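Local coordinates for protein diacylglycerol lipase (Aspergillus oryzae, PDB 5XK2) that probably hydrolyses the ester bonds of mono- and diacylglycerols, as a fungal class 3 lipase of the alpha/beta-hydrolase fold, at residues K19-Y24 / K146-G151; D165-N170 / E190-Q195; G196-F201 / V219-E224; R200-D205 / K250-T255. All blocks are in the same frame, centred on the assembly; numbering follows the deposited sequence.

Contact 1: residues K19-Y24 / K146-G151; sequences KFWVQY and KIVVVG
The N-terminal helix 14-27 lies across one face of the central sheet of the alpha/beta-hydrolase fold, and Trp21 is the side chain it sets down on strand 146-152. The two short axes approach to 7.5 Å and cross at -71°. With CG beside the backbone N (chi1 -61°), the indole reaches Val148, whose CG2 sits over the six-membered ring of Trp21, 4.0 Å from its centroid, a CH-pi contact only 16° off the ring normal. The other methyl, Val148 CG1, packs on Trp21 CE3 at 3.8 Å. Phe20 CD2 covers the opposite face of the indole from within the helix. Lys146 bends at chi3 and chi4, which brings Lys146 NZ obliquely to 3.5 Å from Trp21 CZ2. Two residues further along the strand from Val148, Val150 splits its branches: Val150 CG1 meets Tyr24 CB at 3.9 Å, while CG2 lies against Trp21 O. No hydrogen bond joins the two segments; Trp21 NE1 is instead bonded to Asp17 and Tyr24 OH to Ser57 and Asp78. The surroundings complete a largely apolar interface: Ala83 and Val85 of strand 83-89 touch Trp21 from one neighbouring strand, and Tyr176 of strand 173-178 stacks on it from the other.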
loop_
_atom_site.group_PDB
_atom_site.type_symbol
_atom_site.label_atom_id
_atom_site.label_comp_id
_atom_site.label_asym_id
_atom_site.label_seq_id
_atom_site.Cartn_x
_atom_site.Cartn_y
_atom_site.Cartn_z
ATOM N N LYS A 19 3.078 -19.920 17.163
ATOM C CA LYS A 19 2.338 -18.791 17.732
ATOM C C LYS A 19 3.203 -17.888 18.609
ATOM O O LYS A 19 2.819 -16.755 18.921
ATOM C CB LYS A 19 1.150 -19.307 18.544
ATOM C CG LYS A 19 0.042 -19.876 17.672
ATOM C CD LYS A 19 -1.020 -20.581 18.518
ATOM C CE LYS A 19 -2.163 -21.072 17.630
ATOM N NZ LYS A 19 -3.235 -21.711 18.458
ATOM N N PHE A 20 4.336 -18.410 19.075
ATOM C CA PHE A 20 5.237 -17.610 19.888
ATOM C C PHE A 20 6.176 -16.704 19.080
ATOM O O PHE A 20 6.231 -15.495 19.312
ATOM C CB PHE A 20 6.062 -18.536 20.787
ATOM C CG PHE A 20 7.076 -17.818 21.629
ATOM C CD1 PHE A 20 6.668 -16.974 22.644
ATOM C CD2 PHE A 20 8.437 -17.991 21.401
ATOM C CE1 PHE A 20 7.590 -16.307 23.443
ATOM C CE2 PHE A 20 9.366 -17.328 22.193
ATOM C CZ PHE A 20 8.950 -16.481 23.202
ATOM N N TRP A 21 6.900 -17.256 18.103
ATOM C CA TRP A 21 7.951 -16.456 17.475
ATOM C C TRP A 21 7.370 -15.308 16.659
ATOM O O TRP A 21 8.049 -14.293 16.454
ATOM C CB TRP A 21 8.889 -17.336 16.604
ATOM C CG TRP A 21 9.563 -18.379 17.451
ATOM C CD1 TRP A 21 9.259 -19.697 17.511
ATOM C CD2 TRP A 21 10.589 -18.153 18.429
ATOM N NE1 TRP A 21 10.061 -20.332 18.448
ATOM C CE2 TRP A 21 10.871 -19.394 19.034
ATOM C CE3 TRP A 21 11.291 -17.016 18.856
ATOM C CZ2 TRP A 21 11.842 -19.542 20.023
ATOM C CZ3 TRP A 21 12.255 -17.166 19.843
ATOM C CH2 TRP A 21 12.514 -18.420 20.422
ATOM N N VAL A 22 6.113 -15.433 16.237
ATOM C CA VAL A 22 5.494 -14.346 15.476
ATOM C C VAL A 22 5.391 -13.074 16.340
ATOM O O VAL A 22 5.345 -11.967 15.814
ATOM C CB VAL A 22 4.098 -14.750 14.928
ATOM C CG1 VAL A 22 3.089 -14.964 16.057
ATOM C CG2 VAL A 22 3.601 -13.731 13.886
ATOM N N GLN A 23 5.389 -13.232 17.657
ATOM C CA GLN A 23 5.339 -12.068 18.538
ATOM C C GLN A 23 6.631 -11.251 18.487
ATOM O O GLN A 23 6.622 -10.040 18.741
ATOM C CB GLN A 23 5.039 -12.502 19.974
ATOM C CG GLN A 23 3.635 -13.079 20.143
ATOM C CD GLN A 23 3.416 -13.594 21.534
ATOM O OE1 GLN A 23 3.716 -12.905 22.500
ATOM N NE2 GLN A 23 2.935 -14.832 21.649
ATOM N N TYR A 24 7.756 -11.893 18.158
ATOM C CA TYR A 24 8.971 -11.119 17.922
ATOM C C TYR A 24 8.876 -10.330 16.623
ATOM O O TYR A 24 9.339 -9.195 16.550
ATOM C CB TYR A 24 10.215 -12.021 17.903
ATOM C CG TYR A 24 10.662 -12.446 19.280
ATOM C CD1 TYR A 24 11.401 -11.582 20.087
ATOM C CD2 TYR A 24 10.345 -13.709 19.778
ATOM C CE1 TYR A 24 11.812 -11.961 21.344
ATOM C CE2 TYR A 24 10.747 -14.102 21.046
ATOM C CZ TYR A 24 11.486 -13.227 21.822
ATOM O OH TYR A 24 11.904 -13.580 23.084
ATOM N N LYS A 146 19.756 -21.083 21.047
ATOM C CA LYS A 146 19.322 -21.099 19.659
ATOM C C LYS A 146 19.508 -19.730 19.064
ATOM O O LYS A 146 19.442 -18.725 19.767
ATOM C CB LYS A 146 17.849 -21.490 19.534
ATOM C CG LYS A 146 17.525 -22.880 19.992
ATOM C CD LYS A 146 16.162 -23.311 19.467
ATOM C CE LYS A 146 15.044 -22.944 20.414
ATOM N NZ LYS A 146 14.751 -21.489 20.423
ATOM N N ILE A 147 19.739 -19.688 17.764
ATOM C CA ILE A 147 19.722 -18.425 17.037
ATOM C C ILE A 147 18.482 -18.415 16.153
ATOM O O ILE A 147 18.368 -19.224 15.235
ATOM C CB ILE A 147 20.982 -18.228 16.195
ATOM C CG1 ILE A 147 22.210 -18.102 17.114
ATOM C CG2 ILE A 147 20.860 -16.971 15.349
ATOM C CD1 ILE A 147 23.520 -17.996 16.361
ATOM N N VAL A 148 17.548 -17.512 16.456
ATOM C CA VAL A 148 16.276 -17.438 15.739
ATOM C C VAL A 148 16.223 -16.175 14.901
ATOM O O VAL A 148 16.474 -15.074 15.420
ATOM C CB VAL A 148 15.067 -17.433 16.704
ATOM C CG1 VAL A 148 13.760 -17.187 15.929
ATOM C CG2 VAL A 148 14.990 -18.731 17.502
ATOM N N VAL A 149 15.909 -16.332 13.622
ATOM C CA VAL A 149 15.842 -15.213 12.681
ATOM C C VAL A 149 14.397 -15.129 12.201
ATOM O O VAL A 149 13.859 -16.092 11.671
ATOM C CB VAL A 149 16.805 -15.398 11.496
ATOM C CG1 VAL A 149 16.701 -14.227 10.532
ATOM C CG2 VAL A 149 18.259 -15.526 12.025
ATOM N N VAL A 150 13.768 -13.980 12.427
ATOM C CA VAL A 150 12.317 -13.905 12.311
ATOM C C VAL A 150 11.893 -12.581 11.699
ATOM O O VAL A 150 12.546 -11.549 11.876
ATOM C CB VAL A 150 11.658 -14.097 13.710
ATOM C CG1 VAL A 150 12.130 -13.040 14.685
ATOM C CG2 VAL A 150 10.117 -14.121 13.631
ATOM N N GLY A 151 10.803 -12.614 10.950
ATOM C CA GLY A 151 10.186 -11.391 10.482
ATOM C C GLY A 151 8.790 -11.677 9.948
ATOM O O GLY A 151 8.415 -12.844 9.767
#

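Contact 2: residues D165-N170 / E190-Q195; sequences DLRTKN and EFITNQ
Gln195 OE1 takes a hydrogen bond from Arg167 NH1 at 3.0 Å, nearly straight at 166°. The oxygen lies in the guanidinium plane, at its edge, yet the donor stands above the carbonyl plane of the amide, and the two flat groups are turned 84° against each other. The Arg167 chain is extended from CG to NE and runs past the amide: Arg167 CD comes 3.2 Å from Gln195 OE1, and Arg167 CB 3.5 Å from Gln195 NE2. That NE2 is held by Ala164 O, in the helix of Arg167, so both ends of the amide are anchored and its rotation is fixed. Beside this polar pair, Thr168 CG2 meets the edge of the Phe191 ring, 3.8 Å from Phe191 CE2. The methyl is directed there as Thr168 OG1 turns back to Asp165 O, on a lone pair at 2.7 Å. Arg167 has further partners in Ala173 O, through NE, and Asn198 OD1, through NH1, which tie it to the strands beyond. A Schellman motif at Asn170 ends helix 154-168, and the arrangement joins the C-terminal ends of two helices on one side of the mixed sheet, a layer characteristic of the alpha/beta-hydrolase fold.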
loop_
_atom_site.group_PDB
_atom_site.type_symbol
_atom_site.label_atom_id
_atom_site.label_comp_id
_atom_site.label_asym_id
_atom_site.label_seq_id
_atom_site.Cartn_x
_atom_site.Cartn_y
_atom_site.Cartn_z
ATOM N N ASP A 165 22.360 -16.664 4.765
ATOM C CA ASP A 165 23.745 -16.174 4.836
ATOM C C ASP A 165 24.395 -16.582 6.160
ATOM O O ASP A 165 25.512 -17.132 6.179
ATOM C CB ASP A 165 23.738 -14.650 4.647
ATOM C CG ASP A 165 25.122 -14.058 4.428
ATOM O OD1 ASP A 165 26.055 -14.783 4.027
ATOM O OD2 ASP A 165 25.260 -12.834 4.637
ATOM N N LEU A 166 23.707 -16.320 7.274
ATOM C CA LEU A 166 24.236 -16.683 8.573
ATOM C C LEU A 166 24.603 -18.160 8.660
ATOM O O LEU A 166 25.634 -18.514 9.226
ATOM C CB LEU A 166 23.235 -16.309 9.680
ATOM C CG LEU A 166 23.141 -14.801 9.908
ATOM C CD1 LEU A 166 21.987 -14.494 10.879
ATOM C CD2 LEU A 166 24.453 -14.224 10.485
ATOM N N ARG A 167 23.778 -19.036 8.084
ATOM C CA ARG A 167 24.078 -20.454 8.123
ATOM C C ARG A 167 25.364 -20.791 7.383
ATOM O O ARG A 167 26.094 -21.670 7.822
ATOM C CB ARG A 167 22.925 -21.269 7.523
ATOM C CG ARG A 167 21.681 -21.277 8.405
ATOM C CD ARG A 167 20.492 -21.628 7.506
ATOM N NE ARG A 167 19.241 -21.578 8.255
ATOM C CZ ARG A 167 18.049 -21.647 7.678
ATOM N NH1 ARG A 167 17.958 -21.694 6.353
ATOM N NH2 ARG A 167 16.954 -21.625 8.427
ATOM N N THR A 168 25.643 -20.090 6.288
ATOM C CA THR A 168 26.893 -20.357 5.556
ATOM C C THR A 168 28.100 -19.904 6.379
ATOM O O THR A 168 29.236 -20.259 6.082
ATOM C CB THR A 168 26.939 -19.676 4.169
ATOM O OG1 THR A 168 27.040 -18.243 4.281
ATOM C CG2 THR A 168 25.712 -20.045 3.333
ATOM N N LYS A 169 27.838 -19.070 7.381
ATOM C CA LYS A 169 28.857 -18.574 8.304
ATOM C C LYS A 169 28.911 -19.354 9.623
ATOM O O LYS A 169 29.499 -18.886 10.599
ATOM C CB LYS A 169 28.641 -17.081 8.541
ATOM C CG LYS A 169 28.812 -16.230 7.286
ATOM C CD LYS A 169 28.447 -14.772 7.582
ATOM C CE LYS A 169 28.415 -13.896 6.343
ATOM N NZ LYS A 169 29.305 -14.355 5.252
ATOM N N ASN A 170 28.221 -20.489 9.661
ATOM C CA ASN A 170 28.174 -21.449 10.781
ATOM C C ASN A 170 27.190 -21.111 11.893
ATOM O O ASN A 170 27.148 -21.828 12.897
ATOM C CB ASN A 170 29.551 -21.680 11.449
ATOM C CG ASN A 170 30.648 -21.998 10.458
ATOM O OD1 ASN A 170 31.732 -21.432 10.539
ATOM N ND2 ASN A 170 30.382 -22.905 9.525
ATOM N N GLU A 190 16.495 -23.860 -3.511
ATOM C CA GLU A 190 16.851 -25.245 -3.170
ATOM C C GLU A 190 17.945 -25.286 -2.108
ATOM O O GLU A 190 17.901 -26.092 -1.180
ATOM C CB GLU A 190 17.306 -26.027 -4.423
ATOM C CG GLU A 190 16.200 -26.087 -5.490
ATOM C CD GLU A 190 16.605 -26.855 -6.744
ATOM O OE1 GLU A 190 17.629 -27.571 -6.707
ATOM O OE2 GLU A 190 15.882 -26.725 -7.756
ATOM N N PHE A 191 18.931 -24.407 -2.239
ATOM C CA PHE A 191 19.991 -24.321 -1.240
ATOM C C PHE A 191 19.443 -24.006 0.155
ATOM O O PHE A 191 19.773 -24.697 1.128
ATOM C CB PHE A 191 21.011 -23.260 -1.671
ATOM C CG PHE A 191 22.167 -23.096 -0.722
ATOM C CD1 PHE A 191 23.125 -24.088 -0.589
ATOM C CD2 PHE A 191 22.303 -21.937 0.018
ATOM C CE1 PHE A 191 24.205 -23.922 0.279
ATOM C CE2 PHE A 191 23.374 -21.767 0.896
ATOM C CZ PHE A 191 24.320 -22.757 1.029
ATOM N N ILE A 192 18.600 -22.978 0.251
ATOM C CA ILE A 192 18.070 -22.573 1.557
ATOM C C ILE A 192 17.196 -23.681 2.143
ATOM O O ILE A 192 17.312 -24.040 3.311
ATOM C CB ILE A 192 17.283 -21.256 1.452
ATOM C CG1 ILE A 192 18.216 -20.133 0.969
ATOM C CG2 ILE A 192 16.622 -20.932 2.803
ATOM C CD1 ILE A 192 17.508 -18.796 0.759
ATOM N N THR A 193 16.328 -24.241 1.304
ATOM C CA THR A 193 15.448 -25.330 1.711
ATOM C C THR A 193 16.235 -26.480 2.335
ATOM O O THR A 193 15.878 -27.012 3.384
ATOM C CB THR A 193 14.643 -25.831 0.480
ATOM O OG1 THR A 193 13.772 -24.778 0.058
ATOM C CG2 THR A 193 13.826 -27.104 0.792
ATOM N N ASN A 194 17.327 -26.873 1.679
ATOM C CA ASN A 194 18.059 -28.018 2.176
ATOM C C ASN A 194 19.003 -27.693 3.334
ATOM O O ASN A 194 19.585 -28.597 3.928
ATOM C CB ASN A 194 18.798 -28.679 1.015
ATOM C CG ASN A 194 17.840 -29.464 0.138
ATOM O OD1 ASN A 194 17.181 -30.361 0.624
ATOM N ND2 ASN A 194 17.747 -29.109 -1.133
ATOM N N GLN A 195 19.087 -26.422 3.719
ATOM C CA GLN A 195 19.716 -26.087 4.999
ATOM C C GLN A 195 18.851 -26.533 6.177
ATOM O O GLN A 195 19.344 -26.720 7.299
ATOM C CB GLN A 195 19.966 -24.575 5.105
ATOM C CG GLN A 195 21.025 -24.042 4.157
ATOM C CD GLN A 195 21.133 -22.520 4.225
ATOM O OE1 GLN A 195 20.129 -21.812 4.358
ATOM N NE2 GLN A 195 22.361 -22.016 4.135
#

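Contact 3: residues G196-F201 / V219-E224; sequences GNNYRF and VHISPE
Strand 198-203 and the segment 219-224 come closest at Arg200 and Glu224, with CA atoms 5.6 Å apart, and a cis peptide bond precedes Pro223. Arg200 leaves with CG anti to the backbone N and bends at chi3 (66°), which lays its guanidinium flat on the His220 ring, centres 3.6 Å apart and planes at 7°. Glu224 covers the opposite face, its CB 3.4 Å from Arg200 NH2. Ile221 O accepts from Arg200 NE at 2.8 Å and from Arg200 NH2 at 3.0 Å, a side-on grip within the guanidinium plane, while His220 NE2 bonds to Pro209 O. Here the parallel strands 198-203 and 224-227 of the alpha/beta-hydrolase sheet begin to pair, and waters bridge them: one links Arg200 N to Pro223 O, another Arg200 NH2 to Glu224 OE1. Glu224 OE2 bonds to Thr202 OG1 and Asn252 N. Asn198 CG rests on Ile221 CG2 at 4.0 Å; a third water connects Asn198 ND2 with Ser222 O, and Asn198 also bonds to Arg167 through OD1 and to Ile192 O through ND2.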
loop_
_atom_site.group_PDB
_atom_site.type_symbol
_atom_site.label_atom_id
_atom_site.label_comp_id
_atom_site.label_asym_id
_atom_site.label_seq_id
_atom_site.Cartn_x
_atom_site.Cartn_y
_atom_site.Cartn_z
ATOM N N GLY A 196 17.549 -26.676 5.933
ATOM C CA GLY A 196 16.622 -27.051 6.980
ATOM C C GLY A 196 16.308 -25.925 7.950
ATOM O O GLY A 196 16.817 -24.806 7.802
ATOM N N ASN A 197 15.488 -26.246 8.946
ATOM C CA ASN A 197 15.088 -25.282 9.991
ATOM C C ASN A 197 14.447 -24.041 9.393
ATOM O O ASN A 197 14.720 -22.926 9.841
ATOM C CB ASN A 197 16.292 -24.868 10.852
ATOM C CG ASN A 197 16.971 -26.044 11.546
ATOM O OD1 ASN A 197 18.195 -26.214 11.444
ATOM N ND2 ASN A 197 16.195 -26.853 12.241
ATOM N N ASN A 198 13.599 -24.251 8.388
ATOM C CA ASN A 198 12.839 -23.186 7.733
ATOM C C ASN A 198 11.361 -23.274 8.030
ATOM O O ASN A 198 10.724 -24.287 7.715
ATOM C CB ASN A 198 13.022 -23.249 6.226
ATOM C CG ASN A 198 14.479 -23.124 5.816
ATOM O OD1 ASN A 198 15.146 -22.180 6.203
ATOM N ND2 ASN A 198 14.968 -24.087 5.037
ATOM N N TYR A 199 10.799 -22.219 8.613
ATOM C CA TYR A 199 9.348 -22.173 8.785
ATOM C C TYR A 199 8.795 -20.923 8.122
ATOM O O TYR A 199 8.712 -19.843 8.735
ATOM C CB TYR A 199 9.012 -22.213 10.284
ATOM C CG TYR A 199 9.695 -23.384 10.931
ATOM C CD1 TYR A 199 9.168 -24.663 10.791
ATOM C CD2 TYR A 199 10.882 -23.226 11.641
ATOM C CE1 TYR A 199 9.827 -25.776 11.341
ATOM C CE2 TYR A 199 11.541 -24.333 12.207
ATOM C CZ TYR A 199 10.992 -25.605 12.044
ATOM O OH TYR A 199 11.601 -26.722 12.582
ATOM N N ARG A 200 8.301 -21.119 6.906
ATOM C CA ARG A 200 7.749 -20.039 6.103
ATOM C C ARG A 200 6.239 -20.194 6.059
ATOM O O ARG A 200 5.728 -21.280 5.746
ATOM C CB ARG A 200 8.330 -20.046 4.679
ATOM C CG ARG A 200 7.684 -18.951 3.786
ATOM C CD ARG A 200 8.270 -18.955 2.377
ATOM N NE ARG A 200 7.943 -20.177 1.623
ATOM C CZ ARG A 200 6.779 -20.418 1.012
ATOM N NH1 ARG A 200 5.792 -19.517 1.056
ATOM N NH2 ARG A 200 6.611 -21.559 0.327
ATOM N N PHE A 201 5.531 -19.115 6.384
ATOM C CA PHE A 201 4.071 -19.156 6.492
ATOM C C PHE A 201 3.367 -18.349 5.434
ATOM O O PHE A 201 3.843 -17.305 5.001
ATOM C CB PHE A 201 3.636 -18.641 7.871
ATOM C CG PHE A 201 4.171 -19.470 8.995
ATOM C CD1 PHE A 201 5.435 -19.226 9.494
ATOM C CD2 PHE A 201 3.420 -20.497 9.532
ATOM C CE1 PHE A 201 5.952 -19.993 10.540
ATOM C CE2 PHE A 201 3.923 -21.282 10.555
ATOM C CZ PHE A 201 5.201 -21.029 11.060
ATOM N N VAL A 219 11.300 -18.428 -7.003
ATOM C CA VAL A 219 10.502 -19.511 -6.454
ATOM C C VAL A 219 10.505 -19.353 -4.938
ATOM O O VAL A 219 11.100 -18.414 -4.429
ATOM C CB VAL A 219 11.035 -20.892 -6.885
ATOM C CG1 VAL A 219 10.989 -21.011 -8.397
ATOM C CG2 VAL A 219 12.421 -21.080 -6.397
ATOM N N HIS A 220 9.821 -20.236 -4.212
ATOM C CA HIS A 220 9.791 -20.122 -2.746
ATOM C C HIS A 220 10.663 -21.170 -2.083
ATOM O O HIS A 220 10.847 -22.280 -2.601
ATOM C CB HIS A 220 8.359 -20.300 -2.195
ATOM C CG HIS A 220 7.612 -19.030 -1.949
ATOM N ND1 HIS A 220 8.058 -18.062 -1.069
ATOM C CD2 HIS A 220 6.405 -18.602 -2.398
ATOM C CE1 HIS A 220 7.181 -17.079 -1.018
ATOM N NE2 HIS A 220 6.158 -17.383 -1.807
ATOM N N ILE A 221 11.189 -20.815 -0.915
ATOM C CA ILE A 221 11.722 -21.778 0.023
ATOM C C ILE A 221 10.615 -22.745 0.421
ATOM O O ILE A 221 9.460 -22.343 0.590
ATOM C CB ILE A 221 12.273 -21.054 1.268
ATOM C CG1 ILE A 221 13.439 -20.159 0.853
ATOM C CG2 ILE A 221 12.670 -22.036 2.366
ATOM C CD1 ILE A 221 13.664 -18.976 1.827
ATOM N N SER A 222 10.965 -24.020 0.550
ATOM C CA SER A 222 10.024 -25.058 0.936
ATOM C C SER A 222 10.384 -25.581 2.338
ATOM O O SER A 222 11.548 -25.552 2.730
ATOM C CB SER A 222 10.069 -26.181 -0.120
ATOM O OG SER A 222 9.402 -27.344 0.333
ATOM N N PRO A 223 9.393 -26.050 3.114
ATOM C CA PRO A 223 7.968 -26.120 2.756
ATOM C C PRO A 223 7.200 -24.841 3.047
ATOM O O PRO A 223 7.717 -23.897 3.640
ATOM C CB PRO A 223 7.444 -27.250 3.658
ATOM C CG PRO A 223 8.289 -27.118 4.904
ATOM C CD PRO A 223 9.668 -26.707 4.403
ATOM N N GLU A 224 5.934 -24.857 2.661
ATOM C CA GLU A 224 4.991 -23.784 2.969
ATOM C C GLU A 224 4.115 -24.234 4.121
ATOM O O GLU A 224 3.526 -25.319 4.055
ATOM C CB GLU A 224 4.132 -23.464 1.740
ATOM C CG GLU A 224 2.957 -22.480 2.002
ATOM C CD GLU A 224 2.048 -22.310 0.773
ATOM O OE1 GLU A 224 2.362 -22.846 -0.311
ATOM O OE2 GLU A 224 1.002 -21.649 0.889
HETATM O O HOH W 1 13.105 -26.422 4.645
HETATM O O HOH W 2 9.543 -23.244 5.453
HETATM O O HOH W 3 4.783 -23.006 -1.621
#

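Contact 4: residues R200-D205 / K250-T255; sequences RFTHND and KGNTGT
Asn252 presents different parts of its side chain to two levels of the segment 200-205. With CG anti to the backbone N (chi1 171°), Asn252 CB lies 3.5 Å from Thr202 CB, and the amide extends past it to the turn at the end of the strand. There Asn252 ND2 donates to Asn204 O at 2.9 Å, with an N-H...O angle of 163°; the acceptor lies close to the amide plane, although the donor is tilted 31° from the plane of the carbonyl. ND2 also bonds to Asp206 O, so one amide nitrogen bridges two carbonyls of the loop that follows strand 198-203. In the alpha/beta-hydrolase fold a loop of this kind commonly brings the catalytic acid, and Asp206 is probably that acid here, in a Ser-His-Asp triad with Ser153 and His268. Asn252 would then act as a second-shell residue that holds the backbone around it. Asp205, the next largest in buried surface, passes close to Thr255, with Asp205 CA 3.4 Å from Thr255 OG1 and Asp205 CB 3.8 Å from Thr255 CB; its carboxylate is engaged elsewhere, OD1 with Ser267. Thr255 OG1 turns back to Asn252 O, 2.7 Å away, and also bonds to Lys210 NZ. Asn252 O accepts from Thr255 N as well, which steadies the 3-10 turn. Thr255 CG2 rests 3.6 Å from Asn204 O.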
loop_
_atom_site.group_PDB
_atom_site.type_symbol
_atom_site.label_atom_id
_atom_site.label_comp_id
_atom_site.label_asym_id
_atom_site.label_seq_id
_atom_site.Cartn_x
_atom_site.Cartn_y
_atom_site.Cartn_z
ATOM N N ARG A 200 8.301 -21.119 6.906
ATOM C CA ARG A 200 7.749 -20.039 6.103
ATOM C C ARG A 200 6.239 -20.194 6.059
ATOM O O ARG A 200 5.728 -21.280 5.746
ATOM C CB ARG A 200 8.330 -20.046 4.679
ATOM C CG ARG A 200 7.684 -18.951 3.786
ATOM C CD ARG A 200 8.270 -18.955 2.377
ATOM N NE ARG A 200 7.943 -20.177 1.623
ATOM C CZ ARG A 200 6.779 -20.418 1.012
ATOM N NH1 ARG A 200 5.792 -19.517 1.056
ATOM N NH2 ARG A 200 6.611 -21.559 0.327
ATOM N N PHE A 201 5.531 -19.115 6.384
ATOM C CA PHE A 201 4.071 -19.156 6.492
ATOM C C PHE A 201 3.367 -18.349 5.434
ATOM O O PHE A 201 3.843 -17.305 5.001
ATOM C CB PHE A 201 3.636 -18.641 7.871
ATOM C CG PHE A 201 4.171 -19.470 8.995
ATOM C CD1 PHE A 201 5.435 -19.226 9.494
ATOM C CD2 PHE A 201 3.420 -20.497 9.532
ATOM C CE1 PHE A 201 5.952 -19.993 10.540
ATOM C CE2 PHE A 201 3.923 -21.282 10.555
ATOM C CZ PHE A 201 5.201 -21.029 11.060
ATOM N N THR A 202 2.197 -18.839 5.039
ATOM C CA THR A 202 1.264 -18.074 4.224
ATOM C C THR A 202 -0.116 -18.152 4.855
ATOM O O THR A 202 -0.390 -19.031 5.681
ATOM C CB THR A 202 1.141 -18.626 2.816
ATOM O OG1 THR A 202 0.666 -19.981 2.913
ATOM C CG2 THR A 202 2.504 -18.589 2.075
ATOM N N HIS A 203 -0.989 -17.236 4.474
ATOM C CA HIS A 203 -2.318 -17.219 5.075
ATOM C C HIS A 203 -3.360 -17.002 4.011
ATOM O O HIS A 203 -3.412 -15.918 3.425
ATOM C CB HIS A 203 -2.405 -16.113 6.130
ATOM C CG HIS A 203 -3.745 -16.038 6.805
ATOM N ND1 HIS A 203 -4.394 -14.846 7.036
ATOM C CD2 HIS A 203 -4.564 -17.014 7.275
ATOM C CE1 HIS A 203 -5.548 -15.082 7.644
ATOM N NE2 HIS A 203 -5.679 -16.386 7.797
ATOM N N ASN A 204 -4.196 -18.017 3.785
ATOM C CA ASN A 204 -5.275 -17.919 2.796
ATOM C C ASN A 204 -4.776 -17.285 1.498
ATOM O O ASN A 204 -3.782 -17.755 0.921
ATOM C CB ASN A 204 -6.473 -17.157 3.393
ATOM C CG ASN A 204 -7.186 -17.982 4.457
ATOM O OD1 ASN A 204 -7.228 -19.209 4.359
ATOM N ND2 ASN A 204 -7.744 -17.313 5.465
ATOM N N ASP A 205 -5.464 -16.240 1.046
ATOM C CA ASP A 205 -5.202 -15.588 -0.243
ATOM C C ASP A 205 -4.283 -14.370 -0.129
ATOM O O ASP A 205 -4.348 -13.459 -0.954
ATOM C CB ASP A 205 -6.510 -15.229 -0.969
ATOM C CG ASP A 205 -7.440 -14.358 -0.153
ATOM O OD1 ASP A 205 -7.175 -14.107 1.039
ATOM O OD2 ASP A 205 -8.476 -13.940 -0.730
ATOM N N LYS A 250 -1.230 -25.769 -4.484
ATOM C CA LYS A 250 -2.339 -26.173 -3.604
ATOM C C LYS A 250 -2.438 -25.348 -2.325
ATOM O O LYS A 250 -3.336 -25.552 -1.523
ATOM C CB LYS A 250 -2.215 -27.664 -3.249
ATOM C CG LYS A 250 -2.307 -28.578 -4.464
ATOM C CD LYS A 250 -3.649 -28.443 -5.158
ATOM C CE LYS A 250 -3.663 -29.309 -6.436
ATOM N NZ LYS A 250 -5.039 -29.593 -6.910
ATOM N N GLY A 251 -1.483 -24.449 -2.118
ATOM C CA GLY A 251 -1.533 -23.494 -1.018
ATOM C C GLY A 251 -1.816 -22.080 -1.503
ATOM O O GLY A 251 -2.600 -21.839 -2.423
ATOM N N ASN A 252 -1.167 -21.119 -0.850
ATOM C CA ASN A 252 -1.374 -19.709 -1.176
ATOM C C ASN A 252 -1.154 -19.374 -2.659
ATOM O O ASN A 252 -1.848 -18.528 -3.220
ATOM C CB ASN A 252 -0.447 -18.854 -0.291
ATOM C CG ASN A 252 -0.415 -17.381 -0.706
ATOM O OD1 ASN A 252 0.499 -16.948 -1.412
ATOM N ND2 ASN A 252 -1.401 -16.596 -0.238
ATOM N N THR A 253 -0.202 -20.041 -3.301
ATOM C CA THR A 253 0.127 -19.709 -4.679
ATOM C C THR A 253 -1.039 -19.942 -5.638
ATOM O O THR A 253 -1.166 -19.248 -6.652
ATOM C CB THR A 253 1.347 -20.521 -5.131
ATOM O OG1 THR A 253 2.448 -20.206 -4.278
ATOM C CG2 THR A 253 1.742 -20.180 -6.577
ATOM N N GLY A 254 -1.916 -20.879 -5.293
ATOM C CA GLY A 254 -3.069 -21.181 -6.126
ATOM C C GLY A 254 -4.317 -20.345 -5.876
ATOM O O GLY A 254 -5.317 -20.492 -6.592
ATOM N N THR A 255 -4.294 -19.501 -4.849
ATOM C CA THR A 255 -5.474 -18.694 -4.509
ATOM C C THR A 255 -5.669 -17.542 -5.501
ATOM O O THR A 255 -4.736 -17.143 -6.188
ATOM C CB THR A 255 -5.374 -18.117 -3.082
ATOM O OG1 THR A 255 -4.214 -17.293 -3.004
ATOM C CG2 THR A 255 -5.254 -19.250 -2.051
#

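Overall arrangement
The contacts are arranged round one mixed sheet. Contact 1 covers strand 146-152 from Lys146 to Val150, and contact 2 joins helices packed beside the sheet; they touch where Val149 CG2 meets Leu166 CD1 at 4.0 Å. Contact 2 passes on to contact 3 through Asn198, bonded to both Arg167 and Ile192 O; the centres of contacts 2 and 3 lie about 12 Å apart. Contacts 3 and 4 share Arg200 and Phe201 and meet at Glu224, whose OE2 lies 2.6 Å from Thr202 OG1 and 2.8 Å from Asn252 N. Contacts 1 and 4, centres about 20 Å apart, lie on strands that lead to the probable active site: 146-152 into the probable nucleophile elbow at Ser153, 198-203 toward Asp206.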